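Local coordinates for protein polymerase X (PDB 2W9M) that probably adds deoxyribonucleotides to DNA as a family X DNA polymerase and carries a zinc-binding PHP domain, at residues A[179-191]-A[242-254]. Numbering follows the deposited sequence.
Sequences DLSPAPAGDVRRG and ARGALDLLRSGEH
G186 and S251 mark the tight end of this contact. G186 N donates a hydrogen bond to R250 O at 2.7 Å. The backbones come close here: G186 CA makes a CH...O contact with S251 O at 3.2 Å, and the methyl of A185 lies against R250 O. The peptide bond between S251 and G252 is cis. R190 adds a weak bond from NH1 to S251 O, while its CD rests on the same oxygen. With CG between the backbone N and the carbonyl carbon (chi1 58°) and a bend at chi3, R190 NH1 also forms a salt bridge with D187 OD1 at 2.9 Å, and R190 NE pairs with E305. With an alanine here, D187 and E305 would probably lose a shared positive partner, and S251 O its weak bond. R189 reaches across with an extended chain to the looser side. A water there accepts from R189 NH1 at 2.9 Å and donates to D247 O and R250 O; R189 NH2 forms a salt bridge with E287. At the other end, near exposed S181, the backbones are farther apart and the side chain of R243 bridges them. R243 NH2 donates a hydrogen bond to S181 O, which lies in the guanidinium plane, while the donor sits above the carbonyl plane. R243 NH1 forms a salt bridge with D247 OD2, which helps fix the group's rotation. The contact joins the edge of the mixed sheet to helix 243-249 within the polymerase X region. Strand 183-184 pairs with strand 194-203, which also touches R243 and L246, while helix 287-293 packs against L248.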
ATOM      1  N   ASP A 179     -23.115  -9.809  18.609  1.00 44.26           N
ATOM      2  CA  ASP A 179     -24.376  -9.359  19.203  1.00 41.61           C
ATOM      3  C   ASP A 179     -24.274  -8.056  19.996  1.00 54.33           C
ATOM      4  O   ASP A 179     -25.265  -7.599  20.566  1.00 45.60           O
ATOM      5  CB  ASP A 179     -25.026 -10.457  20.049  1.00 46.30           C
ATOM      6  CG  ASP A 179     -26.261 -11.046  19.383  1.00 82.53           C
ATOM      7  OD1 ASP A 179     -26.143 -11.582  18.258  1.00 70.15           O
ATOM      8  OD2 ASP A 179     -27.355 -10.965  19.985  1.00 83.52           O
ATOM      9  N   LEU A 180     -23.081  -7.465  20.023  1.00 55.66           N
ATOM     10  CA  LEU A 180     -22.873  -6.174  20.671  1.00 34.44           C
ATOM     11  C   LEU A 180     -22.805  -5.071  19.621  1.00 31.96           C
ATOM     12  O   LEU A 180     -22.438  -3.936  19.918  1.00 36.67           O
ATOM     13  CB  LEU A 180     -21.598  -6.188  21.517  1.00 26.78           C
ATOM     14  CG  LEU A 180     -21.420  -7.400  22.431  1.00 36.74           C
ATOM     15  CD1 LEU A 180     -20.182  -7.251  23.305  1.00 36.77           C
ATOM     16  CD2 LEU A 180     -22.660  -7.614  23.290  1.00 38.93           C
ATOM     17  N   SER A 181     -23.157  -5.420  18.388  1.00 35.02           N
ATOM     18  CA  SER A 181     -23.182  -4.460  17.283  1.00 41.36           C
ATOM     19  C   SER A 181     -21.857  -3.732  17.068  1.00 35.64           C
ATOM     20  O   SER A 181     -21.813  -2.505  17.116  1.00 31.92           O
ATOM     21  CB  SER A 181     -24.304  -3.442  17.487  1.00 26.35           C
ATOM     22  OG  SER A 181     -25.574  -4.064  17.361  1.00 48.50           O
ATOM     23  N   PRO A 182     -20.784  -4.488  16.782  1.00 43.27           N
ATOM     24  CA  PRO A 182     -19.429  -3.936  16.659  1.00 30.95           C
ATOM     25  C   PRO A 182     -19.334  -2.925  15.526  1.00 31.12           C
ATOM     26  O   PRO A 182     -20.116  -2.999  14.579  1.00 37.72           O
ATOM     27  CB  PRO A 182     -18.574  -5.160  16.311  1.00 33.88           C
ATOM     28  CG  PRO A 182     -19.450  -6.358  16.555  1.00 32.95           C
ATOM     29  CD  PRO A 182     -20.845  -5.897  16.356  1.00 31.65           C
ATOM     30  N   ALA A 183     -18.380  -2.002  15.623  1.00 29.97           N
ATOM     31  CA  ALA A 183     -18.132  -1.021  14.571  1.00 32.51           C
ATOM     32  C   ALA A 183     -16.725  -0.453  14.705  1.00 38.13           C
ATOM     33  O   ALA A 183     -16.320  -0.054  15.797  1.00 37.56           O
ATOM     34  CB  ALA A 183     -19.161   0.101  14.631  1.00 21.82           C
ATOM     35  N   PRO A 184     -15.969  -0.423  13.598  1.00 38.71           N
ATOM     36  CA  PRO A 184     -14.624   0.164  13.632  1.00 34.38           C
ATOM     37  C   PRO A 184     -14.675   1.582  14.189  1.00 28.67           C
ATOM     38  O   PRO A 184     -15.649   2.294  13.955  1.00 28.65           O
ATOM     39  CB  PRO A 184     -14.215   0.185  12.155  1.00 26.48           C
ATOM     40  CG  PRO A 184     -14.995  -0.923  11.536  1.00 32.90           C
ATOM     41  CD  PRO A 184     -16.311  -0.955  12.267  1.00 33.30           C
ATOM     42  N   ALA A 185     -13.644   1.981  14.922  1.00 27.86           N
ATOM     43  CA  ALA A 185     -13.604   3.322  15.478  1.00 22.03           C
ATOM     44  C   ALA A 185     -12.233   3.938  15.277  1.00 38.88           C
ATOM     45  O   ALA A 185     -11.328   3.300  14.735  1.00 37.19           O
ATOM     46  CB  ALA A 185     -13.962   3.293  16.953  1.00 25.41           C
ATOM     47  N   GLY A 186     -12.089   5.185  15.713  1.00 30.84           N
ATOM     48  CA  GLY A 186     -10.813   5.868  15.671  1.00 33.45           C
ATOM     49  C   GLY A 186     -10.104   5.791  14.334  1.00 31.68           C
ATOM     50  O   GLY A 186     -10.695   6.044  13.286  1.00 28.63           O
ATOM     51  N   ASP A 187      -8.828   5.428  14.382  1.00 35.12           N
ATOM     52  CA  ASP A 187      -7.953   5.531  13.220  1.00 30.48           C
ATOM     53  C   ASP A 187      -8.324   4.596  12.067  1.00 30.43           C
ATOM     54  O   ASP A 187      -8.297   5.008  10.909  1.00 39.76           O
ATOM     55  CB  ASP A 187      -6.492   5.346  13.639  1.00 40.68           C
ATOM     56  CG  ASP A 187      -6.023   6.426  14.602  1.00 49.27           C
ATOM     57  OD1 ASP A 187      -6.836   7.312  14.950  1.00 50.40           O
ATOM     58  OD2 ASP A 187      -4.842   6.396  15.013  1.00 55.61           O
ATOM     59  N   VAL A 188      -8.680   3.351  12.373  1.00 22.62           N
ATOM     60  CA  VAL A 188      -9.054   2.404  11.321  1.00 31.87           C
ATOM     61  C   VAL A 188     -10.362   2.804  10.632  1.00 31.97           C
ATOM     62  O   VAL A 188     -10.515   2.617   9.424  1.00 36.64           O
ATOM     63  CB  VAL A 188      -9.140   0.947  11.834  1.00 23.25           C
ATOM     64  CG1 VAL A 188      -7.929   0.624  12.682  1.00 30.19           C
ATOM     65  CG2 VAL A 188     -10.412   0.726  12.627  1.00 32.14           C
ATOM     66  N   ARG A 189     -11.292   3.369  11.396  1.00 34.97           N
ATOM     67  CA  ARG A 189     -12.589   3.766  10.851  1.00 31.58           C
ATOM     68  C   ARG A 189     -12.500   4.891   9.814  1.00 35.05           C
ATOM     69  O   ARG A 189     -13.312   4.949   8.889  1.00 37.58           O
ATOM     70  CB  ARG A 189     -13.543   4.189  11.966  1.00 36.76           C
ATOM     71  CG  ARG A 189     -14.839   4.770  11.435  1.00 31.09           C
ATOM     72  CD  ARG A 189     -15.675   5.389  12.524  1.00 26.01           C
ATOM     73  NE  ARG A 189     -16.925   5.907  11.985  1.00 33.15           N
ATOM     74  CZ  ARG A 189     -17.733   6.736  12.639  1.00 42.56           C
ATOM     75  NH1 ARG A 189     -17.419   7.141  13.863  1.00 32.64           N
ATOM     76  NH2 ARG A 189     -18.852   7.159  12.069  1.00 28.81           N
ATOM     77  N   ARG A 190     -11.531   5.788   9.968  1.00 32.09           N
ATOM     78  CA  ARG A 190     -11.414   6.905   9.037  1.00 46.46           C
ATOM     79  C   ARG A 190     -10.218   6.793   8.091  1.00 47.53           C
ATOM     80  O   ARG A 190      -9.946   7.709   7.312  1.00 43.70           O
ATOM     81  CB  ARG A 190     -11.432   8.244   9.776  1.00 57.01           C
ATOM     82  CG  ARG A 190     -10.345   8.418  10.808  1.00 49.25           C
ATOM     83  CD  ARG A 190     -10.628   9.639  11.672  1.00 43.91           C
ATOM     84  NE  ARG A 190      -9.407  10.384  11.948  1.00 40.59           N
ATOM     85  CZ  ARG A 190      -8.537  10.060  12.895  1.00 39.65           C
ATOM     86  NH1 ARG A 190      -8.760   9.007  13.666  1.00 40.85           N
ATOM     87  NH2 ARG A 190      -7.445  10.792  13.071  1.00 53.01           N
ATOM     88  N   GLY A 191      -9.517   5.666   8.159  1.00 47.71           N
ATOM     89  CA  GLY A 191      -8.540   5.310   7.143  1.00 35.96           C
ATOM     90  C   GLY A 191      -7.160   5.918   7.282  1.00 34.17           C
ATOM     91  O   GLY A 191      -6.442   6.069   6.296  1.00 39.06           O
ATOM     92  N   ALA A 242     -26.530   5.636  24.501  1.00 47.14           N
ATOM     93  CA  ALA A 242     -25.364   6.512  24.478  1.00 36.71           C
ATOM     94  C   ALA A 242     -24.451   6.205  23.299  1.00 33.90           C
ATOM     95  O   ALA A 242     -23.545   6.983  22.994  1.00 29.42           O
ATOM     96  CB  ALA A 242     -24.592   6.405  25.783  1.00 35.19           C
ATOM     97  N   ARG A 243     -24.702   5.079  22.633  1.00 32.30           N
ATOM     98  CA  ARG A 243     -23.842   4.622  21.545  1.00 27.76           C
ATOM     99  C   ARG A 243     -23.495   5.734  20.558  1.00 33.59           C
ATOM    100  O   ARG A 243     -22.337   5.890  20.181  1.00 33.47           O
ATOM    101  CB  ARG A 243     -24.463   3.429  20.810  1.00 28.57           C
ATOM    102  CG  ARG A 243     -23.784   3.119  19.478  1.00 39.39           C
ATOM    103  CD  ARG A 243     -22.321   2.719  19.663  1.00 26.45           C
ATOM    104  NE  ARG A 243     -22.199   1.277  19.799  1.00 33.31           N
ATOM    105  CZ  ARG A 243     -21.872   0.459  18.805  1.00 32.39           C
ATOM    106  NH1 ARG A 243     -21.606   0.936  17.593  1.00 42.77           N
ATOM    107  NH2 ARG A 243     -21.806  -0.841  19.023  1.00 42.38           N
ATOM    108  N   GLY A 244     -24.495   6.509  20.149  1.00 42.52           N
ATOM    109  CA  GLY A 244     -24.278   7.590  19.202  1.00 36.03           C
ATOM    110  C   GLY A 244     -23.202   8.568  19.634  1.00 34.00           C
ATOM    111  O   GLY A 244     -22.418   9.031  18.810  1.00 37.60           O
ATOM    112  N   ALA A 245     -23.165   8.882  20.930  1.00 36.20           N
ATOM    113  CA  ALA A 245     -22.194   9.830  21.475  1.00 35.57           C
ATOM    114  C   ALA A 245     -20.819   9.189  21.590  1.00 38.32           C
ATOM    115  O   ALA A 245     -19.800   9.825  21.321  1.00 33.72           O
ATOM    116  CB  ALA A 245     -22.646  10.343  22.835  1.00 28.14           C
ATOM    117  N   LEU A 246     -20.802   7.928  22.009  1.00 38.58           N
ATOM    118  CA  LEU A 246     -19.572   7.153  22.077  1.00 32.38           C
ATOM    119  C   LEU A 246     -18.910   7.102  20.701  1.00 36.21           C
ATOM    120  O   LEU A 246     -17.694   7.226  20.583  1.00 30.36           O
ATOM    121  CB  LEU A 246     -19.870   5.735  22.567  1.00 30.64           C
ATOM    122  CG  LEU A 246     -18.672   4.797  22.731  1.00 37.43           C
ATOM    123  CD1 LEU A 246     -17.866   5.187  23.959  1.00 35.15           C
ATOM    124  CD2 LEU A 246     -19.131   3.352  22.829  1.00 32.22           C
ATOM    125  N   ASP A 247     -19.720   6.929  19.661  1.00 28.58           N
ATOM    126  CA  ASP A 247     -19.207   6.830  18.301  1.00 28.30           C
ATOM    127  C   ASP A 247     -18.569   8.132  17.834  1.00 34.73           C
ATOM    128  O   ASP A 247     -17.554   8.117  17.141  1.00 43.81           O
ATOM    129  CB  ASP A 247     -20.308   6.390  17.338  1.00 29.52           C
ATOM    130  CG  ASP A 247     -20.709   4.936  17.541  1.00 56.55           C
ATOM    131  OD1 ASP A 247     -20.108   4.271  18.414  1.00 50.37           O
ATOM    132  OD2 ASP A 247     -21.619   4.453  16.830  1.00 73.94           O
ATOM    133  N   LEU A 248     -19.158   9.259  18.219  1.00 40.01           N
ATOM    134  CA  LEU A 248     -18.590  10.556  17.874  1.00 35.77           C
ATOM    135  C   LEU A 248     -17.266  10.776  18.598  1.00 31.71           C
ATOM    136  O   LEU A 248     -16.270  11.159  17.985  1.00 35.41           O
ATOM    137  CB  LEU A 248     -19.562  11.688  18.211  1.00 37.15           C
ATOM    138  CG  LEU A 248     -20.705  11.939  17.228  1.00 37.76           C
ATOM    139  CD1 LEU A 248     -21.503  13.150  17.665  1.00 41.07           C
ATOM    140  CD2 LEU A 248     -20.168  12.148  15.825  1.00 39.39           C
ATOM    141  N   LEU A 249     -17.258  10.528  19.904  1.00 31.79           N
ATOM    142  CA  LEU A 249     -16.066  10.762  20.717  1.00 36.80           C
ATOM    143  C   LEU A 249     -14.891   9.864  20.339  1.00 30.27           C
ATOM    144  O   LEU A 249     -13.739  10.278  20.442  1.00 39.56           O
ATOM    145  CB  LEU A 249     -16.386  10.634  22.210  1.00 27.59           C
ATOM    146  CG  LEU A 249     -17.224  11.779  22.785  1.00 34.80           C
ATOM    147  CD1 LEU A 249     -17.798  11.400  24.126  1.00 28.35           C
ATOM    148  CD2 LEU A 249     -16.400  13.055  22.895  1.00 36.34           C
ATOM    149  N   ARG A 250     -15.180   8.646  19.893  1.00 33.87           N
ATOM    150  CA  ARG A 250     -14.130   7.707  19.508  1.00 29.17           C
ATOM    151  C   ARG A 250     -13.836   7.759  18.003  1.00 34.47           C
ATOM    152  O   ARG A 250     -13.590   6.727  17.382  1.00 47.91           O
ATOM    153  CB  ARG A 250     -14.505   6.273  19.906  1.00 19.02           C
ATOM    154  CG  ARG A 250     -14.949   6.084  21.353  1.00 30.63           C
ATOM    155  CD  ARG A 250     -13.804   6.223  22.345  1.00 33.10           C
ATOM    156  NE  ARG A 250     -12.696   5.326  22.033  1.00 36.19           N
ATOM    157  CZ  ARG A 250     -11.691   5.054  22.861  1.00 42.00           C
ATOM    158  NH1 ARG A 250     -11.653   5.601  24.067  1.00 39.97           N
ATOM    159  NH2 ARG A 250     -10.724   4.226  22.484  1.00 56.24           N
ATOM    160  N   SER A 251     -13.853   8.957  17.423  1.00 43.76           N
ATOM    161  CA  SER A 251     -13.633   9.125  15.983  1.00 36.60           C
ATOM    162  C   SER A 251     -12.175   9.255  15.511  1.00 44.41           C
ATOM    163  O   SER A 251     -11.813   8.649  14.502  1.00 64.68           O
ATOM    164  CB  SER A 251     -14.462  10.288  15.435  1.00 45.16           C
ATOM    165  OG  SER A 251     -15.775   9.864  15.136  1.00 42.11           O
ATOM    166  N   GLY A 252     -11.342  10.038  16.201  1.00 42.87           N
ATOM    167  CA  GLY A 252     -11.720  10.764  17.396  1.00 43.10           C
ATOM    168  C   GLY A 252     -10.875  11.990  17.708  1.00 44.97           C
ATOM    169  O   GLY A 252     -11.181  13.086  17.243  1.00 53.56           O
ATOM    170  N   GLU A 253      -9.803  11.796  18.476  1.00 38.91           N
ATOM    171  CA  GLU A 253      -9.108  12.893  19.174  1.00 45.33           C
ATOM    172  C   GLU A 253      -9.371  14.318  18.675  1.00 44.74           C
ATOM    173  O   GLU A 253     -10.034  15.095  19.361  1.00 47.75           O
ATOM    174  CB  GLU A 253      -7.606  12.618  19.327  1.00 46.78           C
ATOM    175  CG  GLU A 253      -7.270  11.793  20.570  1.00 57.38           C
ATOM    176  CD  GLU A 253      -5.776  11.703  20.851  1.00 82.21           C
ATOM    177  OE1 GLU A 253      -4.974  12.074  19.969  1.00 78.97           O
ATOM    178  OE2 GLU A 253      -5.401  11.258  21.959  1.00 68.15           O
ATOM    179  N   HIS A 254      -8.862  14.667  17.498  1.00 37.34           N
ATOM    180  CA  HIS A 254      -9.065  16.022  16.994  1.00 36.46           C
ATOM    181  C   HIS A 254     -10.544  16.364  16.863  1.00 49.31           C
ATOM    182  O   HIS A 254     -10.986  17.420  17.318  1.00 54.15           O
ATOM    183  CB  HIS A 254      -8.374  16.247  15.651  1.00 36.33           C
ATOM    184  CG  HIS A 254      -8.767  17.531  14.991  1.00 45.02           C
ATOM    185  ND1 HIS A 254      -8.157  18.735  15.282  1.00 48.23           N
ATOM    186  CD2 HIS A 254      -9.723  17.807  14.075  1.00 44.52           C
ATOM    187  CE1 HIS A 254      -8.713  19.692  14.561  1.00 41.21           C
ATOM    188  NE2 HIS A 254      -9.667  19.158  13.820  1.00 47.73           N
TER
HETATM  189  O   HOH W   1     -16.122   5.865  16.091  1.00 27.89           O